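Long-range contact in plasmodesmata-located protein 5 (Arabidopsis thaliana, PDB 6GRE), which restricts cell-to-cell trafficking through plasmodesmata during salicylic acid-triggered immune responses by regulating callose deposition: residues L32-R43 with P72-V83. Numbering follows the deposited sequence.
Sequences LSSFVTSTAQTR and PTACSTCVSSAV. With SO4 (sulfate ion), chain L.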
loop_
_atom_site.group_PDB
_atom_site.type_symbol
_atom_site.label_atom_id
_atom_site.label_comp_id
_atom_site.label_asym_id
_atom_site.label_seq_id
_atom_site.Cartn_x
_atom_site.Cartn_y
_atom_site.Cartn_z
ATOM N N LEU A 32 10.405 4.334 12.272
ATOM C CA LEU A 32 9.435 3.227 12.364
ATOM C C LEU A 32 8.643 3.285 13.672
ATOM O O LEU A 32 7.435 3.074 13.655
ATOM C CB LEU A 32 10.162 1.894 12.212
ATOM C CG LEU A 32 10.809 1.662 10.854
ATOM C CD1 LEU A 32 11.611 0.380 10.847
ATOM C CD2 LEU A 32 9.767 1.665 9.740
ATOM N N SER A 33 9.300 3.621 14.790
ATOM C CA SER A 33 8.620 3.773 16.076
ATOM C C SER A 33 7.609 4.921 16.002
ATOM O O SER A 33 6.515 4.864 16.598
ATOM C CB SER A 33 9.622 3.994 17.184
ATOM O OG SER A 33 10.391 2.819 17.399
ATOM N N SER A 34 7.973 5.970 15.270
ATOM C CA SER A 34 7.107 7.131 15.074
ATOM C C SER A 34 5.832 6.753 14.308
ATOM O O SER A 34 4.778 7.336 14.575
ATOM C CB SER A 34 7.823 8.221 14.370
ATOM O OG SER A 34 8.841 8.718 15.222
ATOM N N PHE A 35 5.966 5.869 13.313
ATOM C CA PHE A 35 4.804 5.384 12.552
ATOM C C PHE A 35 3.783 4.803 13.528
ATOM O O PHE A 35 2.580 5.124 13.481
ATOM C CB PHE A 35 5.162 4.268 11.565
ATOM C CG PHE A 35 5.956 4.620 10.333
ATOM C CD1 PHE A 35 6.130 5.921 9.902
ATOM C CD2 PHE A 35 6.521 3.597 9.589
ATOM C CE1 PHE A 35 6.821 6.193 8.731
ATOM C CE2 PHE A 35 7.243 3.872 8.440
ATOM C CZ PHE A 35 7.393 5.167 8.018
ATOM N N VAL A 36 4.253 3.918 14.404
ATOM C CA VAL A 36 3.383 3.242 15.354
ATOM C C VAL A 36 2.650 4.279 16.220
ATOM O O VAL A 36 1.454 4.233 16.355
ATOM C CB VAL A 36 4.162 2.243 16.229
ATOM C CG1 VAL A 36 3.315 1.774 17.402
ATOM C CG2 VAL A 36 4.683 1.060 15.438
ATOM N N THR A 37 3.392 5.232 16.789
ATOM C CA THR A 37 2.841 6.301 17.607
ATOM C C THR A 37 1.732 7.072 16.884
ATOM O O THR A 37 0.703 7.392 17.473
ATOM C CB THR A 37 3.949 7.287 17.988
ATOM O OG1 THR A 37 4.896 6.497 18.701
ATOM C CG2 THR A 37 3.466 8.449 18.826
ATOM N N SER A 38 1.988 7.411 15.618
ATOM C CA SER A 38 1.138 8.275 14.814
ATOM C C SER A 38 -0.238 7.639 14.529
ATOM O O SER A 38 -1.204 8.359 14.298
ATOM C CB SER A 38 1.861 8.632 13.534
ATOM O OG SER A 38 1.117 9.548 12.748
ATOM N N THR A 39 -0.330 6.309 14.568
ATOM C CA THR A 39 -1.571 5.604 14.212
ATOM C C THR A 39 -2.709 5.961 15.179
ATOM O O THR A 39 -3.874 5.772 14.845
ATOM C CB THR A 39 -1.365 4.093 14.187
ATOM O OG1 THR A 39 -1.038 3.649 15.504
ATOM C CG2 THR A 39 -0.277 3.662 13.232
ATOM N N ALA A 40 -2.365 6.485 16.366
ATOM C CA ALA A 40 -3.363 6.935 17.327
ATOM C C ALA A 40 -4.160 8.119 16.760
ATOM O O ALA A 40 -5.323 8.299 17.112
ATOM C CB ALA A 40 -2.698 7.292 18.636
ATOM N N GLN A 41 -3.535 8.924 15.894
ATOM C CA GLN A 41 -4.118 10.181 15.401
ATOM C C GLN A 41 -4.654 10.065 13.966
ATOM O O GLN A 41 -5.619 10.736 13.613
ATOM C CB GLN A 41 -3.082 11.307 15.449
ATOM C CG GLN A 41 -2.558 11.603 16.849
ATOM C CD GLN A 41 -1.088 11.280 16.977
ATOM O OE1 GLN A 41 -0.239 11.926 16.362
ATOM N NE2 GLN A 41 -0.772 10.270 17.775
ATOM N N THR A 42 -4.021 9.258 13.110
ATOM C CA THR A 42 -4.300 9.347 11.681
ATOM C C THR A 42 -3.917 8.041 10.978
ATOM O O THR A 42 -3.042 7.300 11.420
ATOM C CB THR A 42 -3.548 10.526 11.056
ATOM O OG1 THR A 42 -3.928 10.637 9.683
ATOM C CG2 THR A 42 -2.042 10.395 11.159
ATOM N N ARG A 43 -4.617 7.773 9.876
ATOM C CA ARG A 43 -4.382 6.562 9.104
ATOM C C ARG A 43 -3.255 6.741 8.087
ATOM O O ARG A 43 -2.859 5.767 7.465
ATOM C CB ARG A 43 -5.640 6.183 8.327
ATOM C CG ARG A 43 -6.799 5.775 9.218
ATOM C CD ARG A 43 -8.022 5.500 8.355
ATOM N NE ARG A 43 -9.206 5.324 9.169
ATOM C CZ ARG A 43 -10.104 6.263 9.411
ATOM N NH1 ARG A 43 -9.985 7.470 8.892
ATOM N NH2 ARG A 43 -11.131 5.973 10.180
ATOM N N PRO A 72 -8.427 3.345 14.931
ATOM C CA PRO A 72 -7.036 3.525 15.352
ATOM C C PRO A 72 -6.407 2.254 15.948
ATOM O O PRO A 72 -5.225 2.001 15.730
ATOM C CB PRO A 72 -7.100 4.663 16.384
ATOM C CG PRO A 72 -8.395 5.378 16.072
ATOM C CD PRO A 72 -9.335 4.293 15.593
ATOM N N THR A 73 -7.193 1.450 16.672
ATOM C CA THR A 73 -6.674 0.219 17.291
ATOM C C THR A 73 -6.201 -0.769 16.218
ATOM O O THR A 73 -5.141 -1.374 16.345
ATOM C CB THR A 73 -7.725 -0.415 18.211
ATOM O OG1 THR A 73 -7.893 0.528 19.269
ATOM C CG2 THR A 73 -7.314 -1.768 18.749
ATOM N N ALA A 74 -7.027 -0.966 15.191
ATOM C CA ALA A 74 -6.717 -1.878 14.097
ATOM C C ALA A 74 -5.505 -1.359 13.308
ATOM O O ALA A 74 -4.679 -2.143 12.872
ATOM C CB ALA A 74 -7.923 -2.023 13.198
ATOM N N CYS A 75 -5.428 -0.040 13.141
ATOM C CA CYS A 75 -4.338 0.607 12.400
ATOM C C CYS A 75 -3.033 0.413 13.186
ATOM O O CYS A 75 -2.022 0.003 12.633
ATOM C CB CYS A 75 -4.683 2.066 12.140
ATOM S SG CYS A 75 -3.463 2.989 11.175
ATOM N N SER A 76 -3.067 0.655 14.505
ATOM C CA SER A 76 -1.883 0.423 15.349
ATOM C C SER A 76 -1.407 -1.025 15.243
ATOM O O SER A 76 -0.219 -1.261 15.063
ATOM C CB SER A 76 -2.161 0.777 16.788
ATOM O OG SER A 76 -2.763 2.052 16.856
ATOM N N THR A 77 -2.335 -1.990 15.350
ATOM C CA THR A 77 -1.982 -3.399 15.318
ATOM C C THR A 77 -1.275 -3.751 14.005
ATOM O O THR A 77 -0.263 -4.461 13.980
ATOM C CB THR A 77 -3.213 -4.284 15.526
ATOM O OG1 THR A 77 -3.739 -3.944 16.817
ATOM C CG2 THR A 77 -2.887 -5.758 15.434
ATOM N N CYS A 78 -1.840 -3.263 12.899
ATOM C CA CYS A 78 -1.291 -3.554 11.581
ATOM C C CYS A 78 0.109 -2.946 11.438
ATOM O O CYS A 78 1.033 -3.617 11.016
ATOM C CB CYS A 78 -2.215 -3.037 10.487
ATOM S SG CYS A 78 -1.747 -3.622 8.839
ATOM N N VAL A 79 0.227 -1.667 11.750
ATOM C CA VAL A 79 1.476 -0.954 11.532
ATOM C C VAL A 79 2.563 -1.524 12.450
ATOM O O VAL A 79 3.701 -1.691 12.028
ATOM C CB VAL A 79 1.285 0.560 11.700
ATOM C CG1 VAL A 79 2.609 1.306 11.737
ATOM C CG2 VAL A 79 0.403 1.100 10.591
ATOM N N SER A 80 2.193 -1.853 13.692
ATOM C CA SER A 80 3.133 -2.487 14.613
ATOM C C SER A 80 3.677 -3.787 14.018
ATOM O O SER A 80 4.881 -4.038 14.088
ATOM C CB SER A 80 2.491 -2.749 15.940
ATOM O OG SER A 80 2.226 -1.530 16.604
ATOM N N SER A 81 2.777 -4.602 13.449
ATOM C CA SER A 81 3.128 -5.860 12.847
ATOM C C SER A 81 4.025 -5.631 11.627
ATOM O O SER A 81 4.992 -6.370 11.391
ATOM C CB SER A 81 1.899 -6.668 12.486
ATOM O OG SER A 81 2.283 -7.826 11.768
ATOM N N ALA A 82 3.695 -4.613 10.827
ATOM C CA ALA A 82 4.493 -4.315 9.656
ATOM C C ALA A 82 5.922 -3.971 10.094
ATOM O O ALA A 82 6.866 -4.426 9.486
ATOM C CB ALA A 82 3.869 -3.192 8.857
ATOM N N VAL A 83 6.035 -3.115 11.110
ATOM C CA VAL A 83 7.347 -2.688 11.596
ATOM C C VAL A 83 8.124 -3.914 12.107
ATOM O O VAL A 83 9.332 -4.043 11.854
ATOM C CB VAL A 83 7.209 -1.606 12.679
ATOM C CG1 VAL A 83 8.526 -1.410 13.425
ATOM C CG2 VAL A 83 6.716 -0.287 12.097
HETATM S S SO4 L . -7.164 9.889 7.833
HETATM O O1 SO4 L . -8.218 9.021 7.229
HETATM O O2 SO4 L . -5.964 9.961 6.959
HETATM O O3 SO4 L . -7.716 11.252 8.029
HETATM O O4 SO4 L . -6.808 9.336 9.167
#
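Thr39 meets helix 72-83 with both branches of its side chain, a compact example of a threonine whose methyl packs across a helix interface while its hydroxyl bonds back to its own chain. Its methyl CG2 meets Val79 tip to tip, 3.7 Å from Val79 CG2, while its CB lies 3.8 Å from Cys75 SG. The hydroxyl, placed between the backbone N and carbonyl carbon by a chi1 of 64°, turns back to donate to Val36 O (OG1 to O 2.7 Å) in the plane of that carbonyl; the same turn leaves OG1 2.7 Å from Ser76 OG. Ser76 OG in turn donates to Pro72 O from above its carbonyl plane, across from the face that Ser76 N approaches. Further along, Val36 CG1 packs on Ser80 OG at 3.6 Å, and Leu32 CB abuts Val83 CG1 at 3.9 Å. These contacts join the two helices of the first Gnk2-homologous (DUF26) domain, whose segments 32-38 and 72-83 run antiparallel at 167°, their axes 8.9 Å apart at closest approach, against one five-stranded antiparallel sheet. Beneath them, Tyr64 of strand 60-66 touches both Thr39 and Val79, and the Cys75-Cys66 disulfide ties helix 72-90 to that strand. Past the helix end, Arg43 grips a sulfate, probably from the crystallisation liquor, through its backbone N (2.8 Å to O4, 168° at the hydrogen) and the guanidinium edge at NH1, while Arg43 NE donates a hydrogen bond to Leu70 O.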